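PDB 5EC0: Alp7A from Bacillus subtilis, which binds adenine nucleotide as a plasmid-encoded bacterial actin-like protein and probably forms the cytoskeletal filaments that segregate its plasmid. Local coordinates for residues A[127-130]-A[131-135]; A[176-180]-A[181-185]; A[201-205]-A[206-210]. One frame throughout, in Å; residues are numbered along the deposited sequence.

Overall arrangement
Interactions 1 and 2 lie where two neighbouring parallel strands, 119-129 and 166-179, end and run on into a helix and a turn; their centres are about 9 Å apart. They are joined directly: Thr127 O stands 2.9 Å from Arg178 N, a probable hydrogen bond. Both approach the nucleotide site of the actin-like fold, the side chain of Glu180 coming within about 4 Å of the bound magnesium ion and that of Trp132 within about 8 Å of ADP. Interaction 3 lies away from the ADP site, its centre about 18 Å from that of interaction 2. Its strand nevertheless packs against 181-185, where Phe210 CD2 meets Ser181 O at 3.4 Å.

Interaction 1. Residues A[127-130]-A[131-135]; sequences TMLP and IWLLK
Pro130 and Trp132 lie side by side and point the same way, with the pyrrolidine ring laid against the indole where strand 119-129 gives way to helix 131-134. Pro130 CG sits 3.4 Å above the indole plane, displaced toward the rim of the ring system, and Pro130 CB approaches Trp132 NE1 obliquely at 3.5 Å. The indole reaches back over the proline because Trp132 CG stands between its own backbone N and carbonyl carbon (chi1 68°). Leu133 CB covers the rim of the same indole face and also meets Pro130 CG at 3.9 Å, so these two carbons lie next to each other over one side of the indole.

The second pair is Leu129 and Leu134, whose side chains cross at about a right angle. Here the branch ends do the touching, Leu129 CD1 against Leu134 CD2 at 3.8 Å, while the other methyl, Leu134 CD1, turns back to the backbone and lies 3.6 Å from Leu129 O.

Pro130 occupies the N-cap position, and its carbonyl accepts the first helical bond. Leu134 N donates to Pro130 O over 3.1 Å, whereas the bond from Leu133 N to the same oxygen is weak (127°).

This strand-to-helix junction borders the nucleotide site of the actin-like fold: the side chain of Trp132 is about 5 Å from that of ADP-binding Asn12, and that of Pro130 about 7 Å from the magnesium ion. Leu129 and Leu133 rest on Met143 of helix 140-149, and Phe140 of that helix covers Leu134. Strand 166-179 runs parallel alongside, pairing its backbone with Thr127 and Leu129 and placing Ile179 against both Ile131 and Leu134.

Interaction 2. Residues A[176-180]-A[181-185]; sequences ACRIE and SEVAR
The chain leaves strand 166-179 through a classic gamma turn and then a type I beta turn, Glu182 to Arg185, beside the nucleotide site of the actin-like fold, and the contact folds these turns back on the strand end. Ile179 O accepts Val183 N over 2.9 Å. A weak bond from Glu182 N to Glu180 O closes the gamma turn at Ser181 (phi 75°). Val183 crosses Arg178 at about a right angle and sets CG2 against the first carbon of the arginine, CB, at 3.8 Å. The guanidinium end leads away to Gln126.

Glu182 splits its carboxylate between two partners. Its chain starts anti to the backbone N (chi1 -178°) and then bends at chi2, which brings OE1 back toward the strand and OE2 toward Arg185. A water donates to OE1 and accepts from Ile179 N at 3.0 Å, thus linking the turn to the strand's backbone. OE2 forms a salt bridge with Arg185 NE at 2.6 Å, met from above the carboxylate plane, 41° out of it. Without the carboxylate, as with an alanine here, the water would probably lose its acceptor and Arg185 its charged mate, leaving the guanidinium to the bond from NH1 to Leu227 O.

Glu180 extends to the other side, its side chain about 4 Å from the bound magnesium ion, while Ser181 OG bonds to Asp212 and Ser181 N to Asn365. The carboxylate of Glu182 and both the N-H and the hydroxyl of Ser181 thus have partners, and the positive charge of Arg185 probably favours an ionised Glu182.

Interaction 3. Residues A[201-205]-A[206-210]; sequences EQFKN and YDVVF
A type I beta turn, Phe203 to Tyr206, makes this contact, leading the chain into strand 207-213, the middle strand of a five-stranded mixed sheet in the actin-like fold. The turn is closed loosely: the bond from Tyr206 N to Phe203 O is weak at 3.5 Å. Beyond it the chain comes back past Phe203, so that Val208, two residues after the turn, meets its ring. One methyl does the touching, Val208 CG2 lying 3.4 Å from Phe203 CD1 in an oblique approach. This branch is anti to the carbonyl carbon of Val208, leaving CG1 to reach the ring edge of Phe210 in its plane. Gln202 CG lies over the centre of one face of the Phe203 ring, 3.4 Å above the plane, while its amide bonds back to Tyr199 O.

The loop after strand 218-223 borders the turn, with Gly226 bonded to the Phe203 backbone and Leu227 packing on both Phe203 and Val208; Ile188 of helix 185-189 adds to the cover of Phe203. At the exposed outer side of the turn, Lys204 NZ and Glu201 OE1 form a salt bridge of 3.0 Å that uses the syn lone pair of the carboxylate. Asp207 sends its carboxylate to Lys320 and Ala225 N.

Tyr206 lies back over the turn, and Lys323 makes a cation-pi contact with its ring as well as a hydrogen bond to Gln202 O. That same carbonyl oxygen comes obliquely to the phenol ring, 3.5 Å from Tyr206 CD1, while Asn205 O sits over one ring face, 3.3 Å from Tyr206 CG.

Interaction 1. Residues A[127-130]-A[131-135]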
ATOM      1  N   THR A 127       8.797   6.914   2.063  1.00 21.03           N
ATOM      2  CA  THR A 127       7.406   6.675   1.714  1.00 20.45           C
ATOM      3  C   THR A 127       7.184   7.199   0.286  1.00 24.56           C
ATOM      4  O   THR A 127       8.144   7.304  -0.503  1.00 22.07           O
ATOM      5  CB  THR A 127       6.427   7.310   2.754  1.00 20.29           C
ATOM      6  OG1 THR A 127       5.086   6.925   2.444  1.00 22.17           O
ATOM      7  CG2 THR A 127       6.534   8.852   2.814  1.00 20.35           C
ATOM      8  N   MET A 128       5.941   7.494  -0.071  1.00 26.64           N
ATOM      9  CA  MET A 128       5.641   7.922  -1.435  1.00 28.48           C
ATOM     10  C   MET A 128       4.297   8.640  -1.463  1.00 28.70           C
ATOM     11  O   MET A 128       3.570   8.623  -0.472  1.00 32.69           O
ATOM     12  CB  MET A 128       5.651   6.718  -2.400  1.00 27.16           C
ATOM     13  CG  MET A 128       5.042   5.465  -1.804  1.00 32.18           C
ATOM     14  SD  MET A 128       5.226   3.939  -2.756  1.00 31.29           S
ATOM     15  CE  MET A 128       4.645   2.764  -1.547  1.00 48.19           C
ATOM     16  N   LEU A 129       3.979   9.280  -2.586  1.00 26.31           N
ATOM     17  CA  LEU A 129       2.692   9.967  -2.756  1.00 26.67           C
ATOM     18  C   LEU A 129       1.921   9.442  -3.970  1.00 28.13           C
ATOM     19  O   LEU A 129       2.520   9.135  -5.000  1.00 37.97           O
ATOM     20  CB  LEU A 129       2.895  11.474  -2.912  1.00 24.67           C
ATOM     21  CG  LEU A 129       3.235  12.264  -1.650  1.00 29.58           C
ATOM     22  CD1 LEU A 129       3.328  13.732  -2.001  1.00 23.94           C
ATOM     23  CD2 LEU A 129       2.179  12.015  -0.583  1.00 24.85           C
ATOM     24  N   PRO A 130       0.593   9.366  -3.858  1.00 25.44           N
ATOM     25  CA  PRO A 130      -0.255   8.934  -4.984  1.00 29.89           C
ATOM     26  C   PRO A 130      -0.278   9.954  -6.127  1.00 27.96           C
ATOM     27  O   PRO A 130      -0.185  11.161  -5.897  1.00 28.48           O
ATOM     28  CB  PRO A 130      -1.649   8.786  -4.351  1.00 25.59           C
ATOM     29  CG  PRO A 130      -1.646   9.735  -3.161  1.00 24.25           C
ATOM     30  CD  PRO A 130      -0.192   9.750  -2.665  1.00 26.98           C
ATOM     31  N   ILE A 131      -0.410   9.458  -7.352  1.00 26.44           N
ATOM     32  CA  ILE A 131      -0.389  10.314  -8.529  1.00 22.60           C
ATOM     33  C   ILE A 131      -1.542  11.310  -8.527  1.00 26.50           C
ATOM     34  O   ILE A 131      -1.382  12.454  -8.972  1.00 33.03           O
ATOM     35  CB  ILE A 131      -0.381   9.458  -9.825  1.00 29.37           C
ATOM     36  CG1 ILE A 131       0.946   8.708  -9.918  1.00 20.97           C
ATOM     37  CG2 ILE A 131      -0.577  10.317 -11.088  1.00 29.37           C
ATOM     38  CD1 ILE A 131       0.983   7.663 -10.996  1.00 22.51           C
ATOM     39  N   TRP A 132      -2.692  10.914  -7.994  1.00 23.85           N
ATOM     40  CA  TRP A 132      -3.840  11.809  -8.032  1.00 27.81           C
ATOM     41  C   TRP A 132      -3.547  13.041  -7.172  1.00 30.60           C
ATOM     42  O   TRP A 132      -4.028  14.135  -7.455  1.00 37.64           O
ATOM     43  CB  TRP A 132      -5.125  11.110  -7.563  1.00 32.38           C
ATOM     44  CG  TRP A 132      -5.152  10.734  -6.092  1.00 41.09           C
ATOM     45  CD1 TRP A 132      -4.928   9.492  -5.560  1.00 41.76           C
ATOM     46  CD2 TRP A 132      -5.434  11.602  -4.977  1.00 37.11           C
ATOM     47  NE1 TRP A 132      -5.056   9.534  -4.193  1.00 42.24           N
ATOM     48  CE2 TRP A 132      -5.358  10.807  -3.812  1.00 41.88           C
ATOM     49  CE3 TRP A 132      -5.744  12.963  -4.860  1.00 42.84           C
ATOM     50  CZ2 TRP A 132      -5.578  11.340  -2.535  1.00 44.72           C
ATOM     51  CZ3 TRP A 132      -5.953  13.491  -3.587  1.00 43.51           C
ATOM     52  CH2 TRP A 132      -5.871  12.678  -2.443  1.00 45.38           C
ATOM     53  N   LEU A 133      -2.759  12.861  -6.118  1.00 28.82           N
ATOM     54  CA  LEU A 133      -2.363  13.995  -5.295  1.00 34.59           C
ATOM     55  C   LEU A 133      -1.250  14.835  -5.959  1.00 32.40           C
ATOM     56  O   LEU A 133      -1.320  16.049  -5.962  1.00 29.74           O
ATOM     57  CB  LEU A 133      -1.925  13.510  -3.913  1.00 32.08           C
ATOM     58  CG  LEU A 133      -1.645  14.604  -2.890  1.00 34.49           C
ATOM     59  CD1 LEU A 133      -2.760  15.655  -2.900  1.00 38.35           C
ATOM     60  CD2 LEU A 133      -1.529  14.000  -1.525  1.00 29.62           C
ATOM     61  N   LEU A 134      -0.233  14.188  -6.525  1.00 33.73           N
ATOM     62  CA  LEU A 134       0.862  14.914  -7.182  1.00 29.98           C
ATOM     63  C   LEU A 134       0.419  15.750  -8.389  1.00 33.74           C
ATOM     64  O   LEU A 134       0.902  16.863  -8.594  1.00 29.33           O
ATOM     65  CB  LEU A 134       1.957  13.934  -7.610  1.00 29.51           C
ATOM     66  CG  LEU A 134       2.703  13.324  -6.412  1.00 33.88           C
ATOM     67  CD1 LEU A 134       3.474  12.066  -6.780  1.00 21.55           C
ATOM     68  CD2 LEU A 134       3.644  14.342  -5.754  1.00 28.95           C
ATOM     69  N   LYS A 135      -0.500  15.218  -9.184  1.00 40.20           N
ATOM     70  CA  LYS A 135      -0.933  15.880 -10.418  1.00 33.99           C
ATOM     71  C   LYS A 135      -1.668  17.196 -10.188  1.00 33.39           C
ATOM     72  O   LYS A 135      -1.829  17.980 -11.104  1.00 37.08           O
ATOM     73  CB  LYS A 135      -1.830  14.947 -11.231  1.00 28.54           C
ATOM     74  CG  LYS A 135      -1.097  13.808 -11.876  1.00 26.45           C
ATOM     75  CD  LYS A 135      -0.453  14.217 -13.179  1.00 37.12           C
ATOM     76  CE  LYS A 135      -1.452  14.192 -14.319  1.00 44.71           C
ATOM     77  NZ  LYS A 135      -0.743  14.254 -15.632  1.00 45.77           N
TER

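Interaction 2. Residues A[176-180]-A[181-185]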
ATOM      1  N   ALA A 176      12.911  10.405   2.556  1.00 32.06           N
ATOM      2  CA  ALA A 176      12.632  10.698   1.153  1.00 31.60           C
ATOM      3  C   ALA A 176      11.225  10.226   0.765  1.00 27.92           C
ATOM      4  O   ALA A 176      10.652   9.322   1.382  1.00 31.27           O
ATOM      5  CB  ALA A 176      13.692  10.065   0.242  1.00 19.87           C
ATOM      6  N   CYS A 177      10.666  10.861  -0.256  1.00 24.19           N
ATOM      7  CA  CYS A 177       9.324  10.530  -0.724  1.00 24.22           C
ATOM      8  C   CYS A 177       9.348  10.303  -2.239  1.00 31.85           C
ATOM      9  O   CYS A 177       9.755  11.191  -2.982  1.00 26.97           O
ATOM     10  CB  CYS A 177       8.343  11.635  -0.371  1.00 19.15           C
ATOM     11  SG  CYS A 177       6.675  11.252  -0.883  1.00 24.92           S
ATOM     12  N   ARG A 178       8.936   9.110  -2.673  1.00 27.30           N
ATOM     13  CA  ARG A 178       8.929   8.735  -4.083  1.00 24.10           C
ATOM     14  C   ARG A 178       7.527   8.890  -4.679  1.00 24.56           C
ATOM     15  O   ARG A 178       6.635   9.419  -4.033  1.00 24.75           O
ATOM     16  CB  ARG A 178       9.414   7.290  -4.258  1.00 26.89           C
ATOM     17  CG  ARG A 178      10.722   6.980  -3.562  1.00 24.59           C
ATOM     18  CD  ARG A 178      11.881   7.927  -3.961  1.00 21.42           C
ATOM     19  NE  ARG A 178      13.063   7.541  -3.198  1.00 27.79           N
ATOM     20  CZ  ARG A 178      14.318   7.826  -3.521  1.00 30.85           C
ATOM     21  NH1 ARG A 178      14.587   8.532  -4.605  1.00 29.48           N
ATOM     22  NH2 ARG A 178      15.306   7.399  -2.746  1.00 27.15           N
ATOM     23  N   ILE A 179       7.344   8.432  -5.910  1.00 24.99           N
ATOM     24  CA  ILE A 179       6.043   8.502  -6.572  1.00 24.49           C
ATOM     25  C   ILE A 179       5.425   7.120  -6.637  1.00 27.69           C
ATOM     26  O   ILE A 179       6.004   6.216  -7.267  1.00 28.60           O
ATOM     27  CB  ILE A 179       6.147   9.066  -8.025  1.00 25.28           C
ATOM     28  CG1 ILE A 179       6.853  10.418  -8.028  1.00 27.75           C
ATOM     29  CG2 ILE A 179       4.754   9.198  -8.661  1.00 24.71           C
ATOM     30  CD1 ILE A 179       7.398  10.815  -9.404  1.00 27.68           C
ATOM     31  N   GLU A 180       4.271   6.953  -5.989  1.00 25.13           N
ATOM     32  CA  GLU A 180       3.495   5.707  -6.094  1.00 30.05           C
ATOM     33  C   GLU A 180       3.300   5.276  -7.551  1.00 26.01           C
ATOM     34  O   GLU A 180       3.218   6.123  -8.446  1.00 30.56           O
ATOM     35  CB  GLU A 180       2.116   5.851  -5.437  1.00 28.01           C
ATOM     36  CG  GLU A 180       2.055   5.404  -4.002  1.00 40.11           C
ATOM     37  CD  GLU A 180       0.662   5.531  -3.400  1.00 38.08           C
ATOM     38  OE1 GLU A 180      -0.310   5.035  -4.005  1.00 36.18           O
ATOM     39  OE2 GLU A 180       0.547   6.138  -2.318  1.00 45.36           O
ATOM     40  N   SER A 181       3.232   3.959  -7.758  1.00 20.50           N
ATOM     41  CA  SER A 181       3.015   3.326  -9.067  1.00 22.75           C
ATOM     42  C   SER A 181       4.264   3.380  -9.945  1.00 27.40           C
ATOM     43  O   SER A 181       4.697   2.357 -10.481  1.00 34.61           O
ATOM     44  CB  SER A 181       1.820   3.967  -9.792  1.00 24.28           C
ATOM     45  OG  SER A 181       0.741   4.156  -8.896  1.00 32.83           O
ATOM     46  N   GLU A 182       4.838   4.568 -10.104  1.00 25.42           N
ATOM     47  CA  GLU A 182       6.088   4.690 -10.843  1.00 27.22           C
ATOM     48  C   GLU A 182       7.204   3.971 -10.107  1.00 25.59           C
ATOM     49  O   GLU A 182       7.963   3.234 -10.739  1.00 26.03           O
ATOM     50  CB  GLU A 182       6.459   6.163 -11.079  1.00 23.69           C
ATOM     51  CG  GLU A 182       7.746   6.390 -11.887  1.00 28.29           C
ATOM     52  CD  GLU A 182       9.005   6.384 -11.027  1.00 37.81           C
ATOM     53  OE1 GLU A 182       8.899   6.596  -9.802  1.00 40.86           O
ATOM     54  OE2 GLU A 182      10.106   6.162 -11.571  1.00 41.15           O
ATOM     55  N   VAL A 183       7.310   4.165  -8.786  1.00 24.66           N
ATOM     56  CA  VAL A 183       8.444   3.607  -8.030  1.00 17.01           C
ATOM     57  C   VAL A 183       8.460   2.067  -8.051  1.00 23.81           C
ATOM     58  O   VAL A 183       9.501   1.436  -7.860  1.00 24.54           O
ATOM     59  CB  VAL A 183       8.458   4.098  -6.534  1.00 24.32           C
ATOM     60  CG1 VAL A 183       7.368   3.422  -5.710  1.00 19.97           C
ATOM     61  CG2 VAL A 183       9.818   3.847  -5.893  1.00 16.79           C
ATOM     62  N   ALA A 184       7.304   1.467  -8.303  1.00 23.19           N
ATOM     63  CA  ALA A 184       7.196   0.022  -8.339  1.00 23.96           C
ATOM     64  C   ALA A 184       8.068  -0.593  -9.428  1.00 25.32           C
ATOM     65  O   ALA A 184       8.354  -1.788  -9.387  1.00 25.72           O
ATOM     66  CB  ALA A 184       5.743  -0.398  -8.536  1.00 18.93           C
ATOM     67  N   ARG A 185       8.488   0.211 -10.397  1.00 22.36           N
ATOM     68  CA  ARG A 185       9.268  -0.340 -11.493  1.00 25.54           C
ATOM     69  C   ARG A 185      10.585  -0.866 -10.939  1.00 24.76           C
ATOM     70  O   ARG A 185      11.171  -1.755 -11.526  1.00 25.58           O
ATOM     71  CB  ARG A 185       9.491   0.691 -12.620  1.00 25.25           C
ATOM     72  CG  ARG A 185      10.472   1.817 -12.275  1.00 25.76           C
ATOM     73  CD  ARG A 185      10.370   3.025 -13.205  1.00 21.93           C
ATOM     74  NE  ARG A 185      11.233   4.097 -12.710  1.00 28.58           N
ATOM     75  CZ  ARG A 185      12.507   4.300 -13.059  1.00 29.62           C
ATOM     76  NH1 ARG A 185      13.110   3.522 -13.952  1.00 28.04           N
ATOM     77  NH2 ARG A 185      13.180   5.303 -12.511  1.00 25.21           N
TER
HETATM   78  O   HOH W   1       9.714   7.710  -7.682  0.73 19.25           O

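Interaction 3. Residues A[201-205]-A[206-210]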
ATOM      1  N   GLU A 201      13.723  -8.487 -18.539  1.00 29.90           N
ATOM      2  CA  GLU A 201      14.248  -8.503 -19.909  1.00 26.94           C
ATOM      3  C   GLU A 201      13.143  -8.511 -20.944  1.00 34.53           C
ATOM      4  O   GLU A 201      13.355  -8.080 -22.078  1.00 37.38           O
ATOM      5  CB  GLU A 201      15.167  -9.710 -20.148  1.00 31.58           C
ATOM      6  CG  GLU A 201      16.456  -9.692 -19.325  1.00 44.21           C
ATOM      7  CD  GLU A 201      17.400  -8.562 -19.725  1.00 55.44           C
ATOM      8  OE1 GLU A 201      17.607  -8.353 -20.944  1.00 55.39           O
ATOM      9  OE2 GLU A 201      17.933  -7.887 -18.817  1.00 56.36           O
ATOM     10  N   GLN A 202      11.964  -9.000 -20.562  1.00 28.50           N
ATOM     11  CA  GLN A 202      10.842  -9.060 -21.490  1.00 31.52           C
ATOM     12  C   GLN A 202      10.334  -7.648 -21.798  1.00 37.42           C
ATOM     13  O   GLN A 202       9.592  -7.454 -22.767  1.00 35.14           O
ATOM     14  CB  GLN A 202       9.709  -9.927 -20.930  1.00 27.53           C
ATOM     15  CG  GLN A 202       9.070  -9.377 -19.633  1.00 26.14           C
ATOM     16  CD  GLN A 202       8.105 -10.383 -19.007  1.00 34.69           C
ATOM     17  OE1 GLN A 202       7.123 -10.780 -19.634  1.00 36.83           O
ATOM     18  NE2 GLN A 202       8.398 -10.817 -17.781  1.00 25.85           N
ATOM     19  N   PHE A 203      10.737  -6.674 -20.975  1.00 30.23           N
ATOM     20  CA  PHE A 203      10.334  -5.278 -21.176  1.00 33.28           C
ATOM     21  C   PHE A 203      11.479  -4.420 -21.748  1.00 30.47           C
ATOM     22  O   PHE A 203      11.353  -3.202 -21.865  1.00 30.59           O
ATOM     23  CB  PHE A 203       9.825  -4.666 -19.855  1.00 24.06           C
ATOM     24  CG  PHE A 203       8.771  -5.503 -19.172  1.00 32.02           C
ATOM     25  CD1 PHE A 203       7.512  -5.664 -19.745  1.00 26.45           C
ATOM     26  CD2 PHE A 203       9.041  -6.142 -17.958  1.00 30.25           C
ATOM     27  CE1 PHE A 203       6.529  -6.453 -19.130  1.00 29.30           C
ATOM     28  CE2 PHE A 203       8.065  -6.912 -17.323  1.00 34.27           C
ATOM     29  CZ  PHE A 203       6.807  -7.069 -17.913  1.00 35.33           C
ATOM     30  N   LYS A 204      12.587  -5.063 -22.098  1.00 35.76           N
ATOM     31  CA  LYS A 204      13.749  -4.363 -22.656  1.00 40.32           C
ATOM     32  C   LYS A 204      13.411  -3.551 -23.907  1.00 40.52           C
ATOM     33  O   LYS A 204      13.918  -2.449 -24.089  1.00 38.95           O
ATOM     34  CB  LYS A 204      14.860  -5.373 -22.978  1.00 50.20           C
ATOM     35  CG  LYS A 204      16.111  -4.777 -23.610  1.00 58.95           C
ATOM     36  CD  LYS A 204      17.271  -5.777 -23.625  1.00 65.31           C
ATOM     37  CE  LYS A 204      18.175  -5.598 -22.402  1.00 69.52           C
ATOM     38  NZ  LYS A 204      19.367  -6.499 -22.418  1.00 71.24           N
ATOM     39  N   ASN A 205      12.548  -4.091 -24.763  1.00 40.09           N
ATOM     40  CA  ASN A 205      12.230  -3.430 -26.024  1.00 39.44           C
ATOM     41  C   ASN A 205      10.781  -2.994 -26.180  1.00 37.05           C
ATOM     42  O   ASN A 205      10.303  -2.864 -27.292  1.00 31.68           O
ATOM     43  CB  ASN A 205      12.575  -4.348 -27.200  1.00 41.17           C
ATOM     44  CG  ASN A 205      14.011  -4.787 -27.187  1.00 39.42           C
ATOM     45  OD1 ASN A 205      14.923  -3.969 -27.054  1.00 40.10           O
ATOM     46  ND2 ASN A 205      14.226  -6.089 -27.301  1.00 37.53           N
ATOM     47  N   TYR A 206      10.065  -2.781 -25.087  1.00 28.42           N
ATOM     48  CA  TYR A 206       8.681  -2.361 -25.220  1.00 28.50           C
ATOM     49  C   TYR A 206       8.401  -1.240 -24.234  1.00 40.58           C
ATOM     50  O   TYR A 206       8.817  -1.301 -23.071  1.00 40.51           O
ATOM     51  CB  TYR A 206       7.720  -3.545 -24.997  1.00 28.57           C
ATOM     52  CG  TYR A 206       7.897  -4.704 -25.969  1.00 35.37           C
ATOM     53  CD1 TYR A 206       8.849  -5.692 -25.742  1.00 39.13           C
ATOM     54  CD2 TYR A 206       7.103  -4.815 -27.108  1.00 33.09           C
ATOM     55  CE1 TYR A 206       9.021  -6.751 -26.635  1.00 37.06           C
ATOM     56  CE2 TYR A 206       7.267  -5.864 -28.000  1.00 32.74           C
ATOM     57  CZ  TYR A 206       8.220  -6.833 -27.754  1.00 44.53           C
ATOM     58  OH  TYR A 206       8.374  -7.885 -28.637  1.00 43.89           O
ATOM     59  N   ASP A 207       7.731  -0.192 -24.700  1.00 35.43           N
ATOM     60  CA  ASP A 207       7.151   0.752 -23.760  1.00 36.68           C
ATOM     61  C   ASP A 207       6.129  -0.037 -22.929  1.00 38.91           C
ATOM     62  O   ASP A 207       5.462  -0.935 -23.445  1.00 27.02           O
ATOM     63  CB  ASP A 207       6.492   1.932 -24.468  1.00 29.96           C
ATOM     64  CG  ASP A 207       7.485   2.780 -25.256  1.00 38.93           C
ATOM     65  OD1 ASP A 207       8.709   2.738 -24.983  1.00 32.17           O
ATOM     66  OD2 ASP A 207       7.022   3.509 -26.154  1.00 41.14           O
ATOM     67  N   VAL A 208       6.020   0.285 -21.650  1.00 25.07           N
ATOM     68  CA  VAL A 208       5.154  -0.457 -20.764  1.00 25.08           C
ATOM     69  C   VAL A 208       4.190   0.466 -20.042  1.00 32.63           C
ATOM     70  O   VAL A 208       4.602   1.488 -19.472  1.00 28.91           O
ATOM     71  CB  VAL A 208       5.982  -1.263 -19.730  1.00 38.78           C
ATOM     72  CG1 VAL A 208       5.093  -1.811 -18.616  1.00 29.59           C
ATOM     73  CG2 VAL A 208       6.710  -2.396 -20.429  1.00 40.45           C
ATOM     74  N   VAL A 209       2.908   0.105 -20.061  1.00 27.74           N
ATOM     75  CA  VAL A 209       1.937   0.795 -19.230  1.00 30.28           C
ATOM     76  C   VAL A 209       1.787   0.110 -17.862  1.00 34.64           C
ATOM     77  O   VAL A 209       1.197  -0.983 -17.742  1.00 32.41           O
ATOM     78  CB  VAL A 209       0.567   0.892 -19.927  1.00 35.40           C
ATOM     79  CG1 VAL A 209      -0.438   1.611 -19.034  1.00 25.77           C
ATOM     80  CG2 VAL A 209       0.714   1.619 -21.252  1.00 27.83           C
ATOM     81  N   PHE A 210       2.338   0.754 -16.833  1.00 26.17           N
ATOM     82  CA  PHE A 210       2.198   0.265 -15.455  1.00 29.77           C
ATOM     83  C   PHE A 210       0.820   0.588 -14.935  1.00 30.67           C
ATOM     84  O   PHE A 210       0.457   1.758 -14.879  1.00 30.70           O
ATOM     85  CB  PHE A 210       3.235   0.896 -14.541  1.00 29.73           C
ATOM     86  CG  PHE A 210       4.397   0.009 -14.222  1.00 30.41           C
ATOM     87  CD1 PHE A 210       4.939  -0.827 -15.180  1.00 36.88           C
ATOM     88  CD2 PHE A 210       4.966   0.035 -12.956  1.00 31.43           C
ATOM     89  CE1 PHE A 210       6.030  -1.643 -14.883  1.00 42.35           C
ATOM     90  CE2 PHE A 210       6.040  -0.781 -12.642  1.00 37.71           C
ATOM     91  CZ  PHE A 210       6.581  -1.622 -13.613  1.00 42.78           C
TER